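Local coordinates for glutamate ABC superfamily ATP binding cassette transporter, binding protein (Enterococcus faecium DO, PDB 5EYF) that binds glutamate between two alpha/beta lobes and probably delivers it to an ABC transporter for uptake, at residues Asp24-Phe28 with Leu179-Glu184; Gly106-Leu110 with Ser137-Ile141. All coordinates share one frame; numbering follows the deposited sequence.

The two contacts lie about 16 Å apart between their centres. Along the sequence 24-28 comes first, then 106-110, 137-141 and finally 179-184, so that the partners of contact 2 both fall between those of contact 1. Contact 1 joins the two lobes of the binding protein, linking the loop after strand 24-25 to residues 179-184, on helix 175-182. Contact 2 lies within the second lobe and sets helix 136-144 across strand 103-112 of the mixed sheet, beside the bound glutamate. They meet where Leu110 CD1 of strand 103-112 packs on Ala182 CB at 4.0 Å, so the helix that meets the first lobe also rests on the mixed sheet.

Contact 1. Residues Asp24-Phe28 with Leu179-Glu184; sequences DTRLF and LGIADE
A salt-bridge network between the two lobes of this solute-binding protein family 3 fold is formed by Arg26, in the conformer described, with Asp183 and Glu184. The CG of Arg26 stands anti to the backbone N (chi1 -166°), and a bend at chi3 turns the guanidinium across Gly180-Glu184. There NE donates a nearly straight hydrogen bond to Gly180 O (2.9 Å, 168°), arriving in the carbonyl plane on a lone pair. At the same guanidinium edge, NH1 forms a salt bridge with Asp183 OD2 at 2.8 Å, although the carboxylate plane is steeply inclined to that of the guanidinium. Glu184 comes over one face instead: its carboxylate is stacked 17° from parallel, and OE1 lies 3.8 Å from Arg26 NE, a long bridge of charge alone. Leu27 CD2 lies over the opposite face, offset toward the rim. In this conformer the arginine is held at its edge and flanked on both faces. The Leu27 CD1 methyl packs on Gly180 CA at 3.8 Å. The backbones of Arg26 and Gly180 come close, CA to CA 5.2 Å, at a residue without a side chain.

Around this cluster, Leu27 touches Phe236 and Thr25 packs on Ile177 of the same helix. Phe28 rests on Ala176 and meets Phe103 edge-to-face, while helix 156-164 touches Asp24 and Thr25 through Tyr156.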
# COMPACT_ATOMS: atom_id res chain seq x y z
N ASP B 24 -20.97 -5.95 9.03
CA ASP B 24 -20.46 -7.13 9.70
C ASP B 24 -18.95 -7.09 9.88
O ASP B 24 -18.34 -8.12 10.20
CB ASP B 24 -20.85 -8.40 8.92
CG ASP B 24 -20.00 -8.60 7.65
OD1 ASP B 24 -19.58 -7.58 7.01
OD2 ASP B 24 -19.76 -9.77 7.31
N THR B 25 -18.31 -5.95 9.66
CA THR B 25 -16.85 -5.92 9.63
C THR B 25 -16.36 -5.05 10.79
O THR B 25 -16.32 -3.82 10.67
CB THR B 25 -16.36 -5.37 8.29
OG1 THR B 25 -16.89 -6.20 7.22
CG2 THR B 25 -14.83 -5.37 8.24
N ARG B 26 -15.99 -5.68 11.91
CA ARG B 26 -15.53 -4.91 13.06
C ARG B 26 -14.31 -4.07 12.68
O ARG B 26 -13.41 -4.55 11.98
CB ARG B 26 -15.17 -5.82 14.24
CG ARG B 26 -15.02 -5.06 15.56
CD ARG B 26 -14.64 -5.95 16.75
NE ARG B 26 -13.20 -6.13 16.84
CZ ARG B 26 -12.38 -5.33 17.52
NH1 ARG B 26 -11.07 -5.56 17.51
NH2 ARG B 26 -12.85 -4.29 18.19
N LEU B 27 -14.30 -2.83 13.17
CA LEU B 27 -13.29 -1.78 12.95
C LEU B 27 -13.57 -0.96 11.70
O LEU B 27 -13.00 0.14 11.55
CB LEU B 27 -11.84 -2.30 12.90
CG LEU B 27 -11.41 -3.16 14.10
CD1 LEU B 27 -9.95 -3.60 13.95
CD2 LEU B 27 -11.63 -2.35 15.37
N PHE B 28 -14.44 -1.45 10.80
CA PHE B 28 -14.72 -0.72 9.56
C PHE B 28 -16.19 -0.35 9.42
O PHE B 28 -16.51 0.82 9.23
CB PHE B 28 -14.24 -1.51 8.34
CG PHE B 28 -12.76 -1.54 8.23
CD1 PHE B 28 -12.08 -0.47 7.64
CD2 PHE B 28 -12.04 -2.59 8.76
CE1 PHE B 28 -10.69 -0.48 7.55
CE2 PHE B 28 -10.65 -2.60 8.68
CZ PHE B 28 -9.99 -1.53 8.06
N LEU B 179 -7.64 -8.73 12.03
CA LEU B 179 -7.41 -8.14 13.34
C LEU B 179 -8.71 -7.93 14.09
O LEU B 179 -8.78 -8.18 15.29
CB LEU B 179 -6.66 -6.81 13.21
CG LEU B 179 -5.14 -6.88 13.08
CD1 LEU B 179 -4.58 -5.47 13.01
CD2 LEU B 179 -4.52 -7.65 14.22
N GLY B 180 -9.75 -7.44 13.40
CA GLY B 180 -11.05 -7.28 14.03
C GLY B 180 -11.58 -8.59 14.58
O GLY B 180 -12.35 -8.59 15.55
N ILE B 181 -11.15 -9.70 13.99
CA ILE B 181 -11.54 -11.02 14.46
C ILE B 181 -10.58 -11.54 15.53
O ILE B 181 -11.01 -12.19 16.49
CB ILE B 181 -11.63 -11.98 13.26
CG1 ILE B 181 -12.62 -11.46 12.23
CG2 ILE B 181 -11.98 -13.39 13.74
CD1 ILE B 181 -12.47 -12.08 10.86
N ALA B 182 -9.28 -11.29 15.40
CA ALA B 182 -8.33 -11.85 16.36
C ALA B 182 -8.41 -11.15 17.71
O ALA B 182 -8.15 -11.77 18.75
CB ALA B 182 -6.90 -11.77 15.83
N ASP B 183 -8.75 -9.86 17.72
CA ASP B 183 -9.01 -9.20 18.99
C ASP B 183 -10.15 -9.88 19.74
O ASP B 183 -10.12 -9.97 20.97
CB ASP B 183 -9.32 -7.71 18.77
CG ASP B 183 -8.10 -6.89 18.34
OD1 ASP B 183 -6.95 -7.34 18.55
OD2 ASP B 183 -8.31 -5.78 17.81
N GLU B 184 -11.15 -10.37 19.02
CA GLU B 184 -12.26 -11.05 19.68
C GLU B 184 -11.91 -12.47 20.11
O GLU B 184 -12.64 -13.04 20.92
CB GLU B 184 -13.48 -11.10 18.77
CG GLU B 184 -13.96 -9.77 18.28
CD GLU B 184 -14.32 -8.82 19.41
OE1 GLU B 184 -13.40 -8.21 20.00
OE2 GLU B 184 -15.52 -8.70 19.71

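Contact 2. Residues Gly106-Leu110 with Ser137-Ile141; sequences GQALL and SAANI
Gln107 reaches from strand 103-112 to the first turns of helix 136-144 and uses both ends of its amide there. Its OE1 accepts a hydrogen bond from Asn140 ND2 at 2.9 Å; the donor approaches almost in line with the CD-OE1 bond, and the acceptor lies in the plane of the Asn140 amide. The two amides are nevertheless turned 36° from each other. On the other branch, NE2 donates to Ser137 O at 3.0 Å, tilted from the carbonyl plane. That oxygen also takes the helical bond from Ile141 N, and the two donors reach it from opposite faces of its plane. A chi1 of -167° carries CG away from the backbone N and the chain is extended beyond it, which lets Gln107 span the gap between strand and helix; the axes of 107-110 and 137-141 are 10.0 Å apart and cross at 88°. Ile141 CG1 lies 3.7 Å from Gln107 NE2, and Ile141 CD1 packs loosely against Leu109 CD2 at 4.4 Å.

The second shell holds Gln107 in place. NE2 is also hydrogen-bonded to Thr172 OG1, while the backbone N of Gln107 bonds to Thr196 OG1. Phe195 touches both Gln107 and Ile141, and Glu198 of strand 198-205 touches Gln107 and Asn140.

Ser137 touches the bound glutamate, and the neighbouring Thr136 binds it. With its oxygen and nitrogen engaged by different partners, the Gln107 amide has a fixed orientation, and this buried polar link ties the ligand-contacting start of the helix to the mixed sheet of the second lobe.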
# COMPACT_ATOMS: atom_id res chain seq x y z
N GLY B 106 -3.63 -5.40 3.38
CA GLY B 106 -2.98 -6.45 2.60
C GLY B 106 -3.52 -7.78 3.04
O GLY B 106 -3.86 -7.96 4.20
N GLN B 107 -3.61 -8.72 2.11
CA GLN B 107 -4.20 -10.01 2.46
C GLN B 107 -3.29 -10.80 3.39
O GLN B 107 -2.07 -10.77 3.26
CB GLN B 107 -4.52 -10.81 1.21
CG GLN B 107 -5.41 -12.02 1.52
CD GLN B 107 -6.00 -12.62 0.27
OE1 GLN B 107 -6.11 -11.94 -0.74
NE2 GLN B 107 -6.34 -13.90 0.31
N ALA B 108 -3.89 -11.53 4.33
CA ALA B 108 -3.14 -12.23 5.36
C ALA B 108 -3.86 -13.51 5.74
O ALA B 108 -4.93 -13.83 5.23
CB ALA B 108 -2.91 -11.37 6.62
N LEU B 109 -3.24 -14.25 6.66
CA LEU B 109 -3.73 -15.54 7.14
C LEU B 109 -3.99 -15.48 8.64
O LEU B 109 -3.16 -14.98 9.39
CB LEU B 109 -2.74 -16.66 6.93
CG LEU B 109 -2.34 -17.01 5.50
CD1 LEU B 109 -1.38 -18.21 5.49
CD2 LEU B 109 -3.56 -17.27 4.62
N LEU B 110 -5.10 -16.08 9.06
CA LEU B 110 -5.41 -16.29 10.47
C LEU B 110 -5.45 -17.79 10.73
O LEU B 110 -6.10 -18.53 9.99
CB LEU B 110 -6.77 -15.65 10.80
CG LEU B 110 -7.26 -15.69 12.26
CD1 LEU B 110 -6.62 -14.55 13.01
CD2 LEU B 110 -8.79 -15.61 12.36
N SER B 137 -10.35 -12.36 -2.18
CA SER B 137 -9.44 -13.07 -1.30
C SER B 137 -9.28 -14.52 -1.75
O SER B 137 -8.17 -15.07 -1.71
CB SER B 137 -9.93 -13.00 0.15
OG SER B 137 -10.32 -11.67 0.47
N ALA B 138 -10.38 -15.14 -2.18
CA ALA B 138 -10.29 -16.52 -2.67
C ALA B 138 -9.49 -16.57 -3.95
O ALA B 138 -8.58 -17.39 -4.10
CB ALA B 138 -11.69 -17.12 -2.86
N ALA B 139 -9.73 -15.61 -4.84
CA ALA B 139 -8.95 -15.54 -6.07
C ALA B 139 -7.47 -15.29 -5.78
O ALA B 139 -6.61 -15.91 -6.41
CB ALA B 139 -9.52 -14.47 -7.00
N ASN B 140 -7.15 -14.40 -4.84
CA ASN B 140 -5.74 -14.16 -4.52
C ASN B 140 -5.07 -15.40 -3.95
O ASN B 140 -3.87 -15.62 -4.18
CB ASN B 140 -5.59 -13.00 -3.54
CG ASN B 140 -5.84 -11.63 -4.18
OD1 ASN B 140 -5.77 -11.48 -5.40
ND2 ASN B 140 -6.14 -10.63 -3.33
N ILE B 141 -5.80 -16.20 -3.17
CA ILE B 141 -5.20 -17.44 -2.67
C ILE B 141 -4.89 -18.36 -3.83
O ILE B 141 -3.82 -18.99 -3.87
CB ILE B 141 -6.11 -18.15 -1.66
CG1 ILE B 141 -5.97 -17.52 -0.29
CG2 ILE B 141 -5.65 -19.60 -1.53
CD1 ILE B 141 -4.64 -17.79 0.36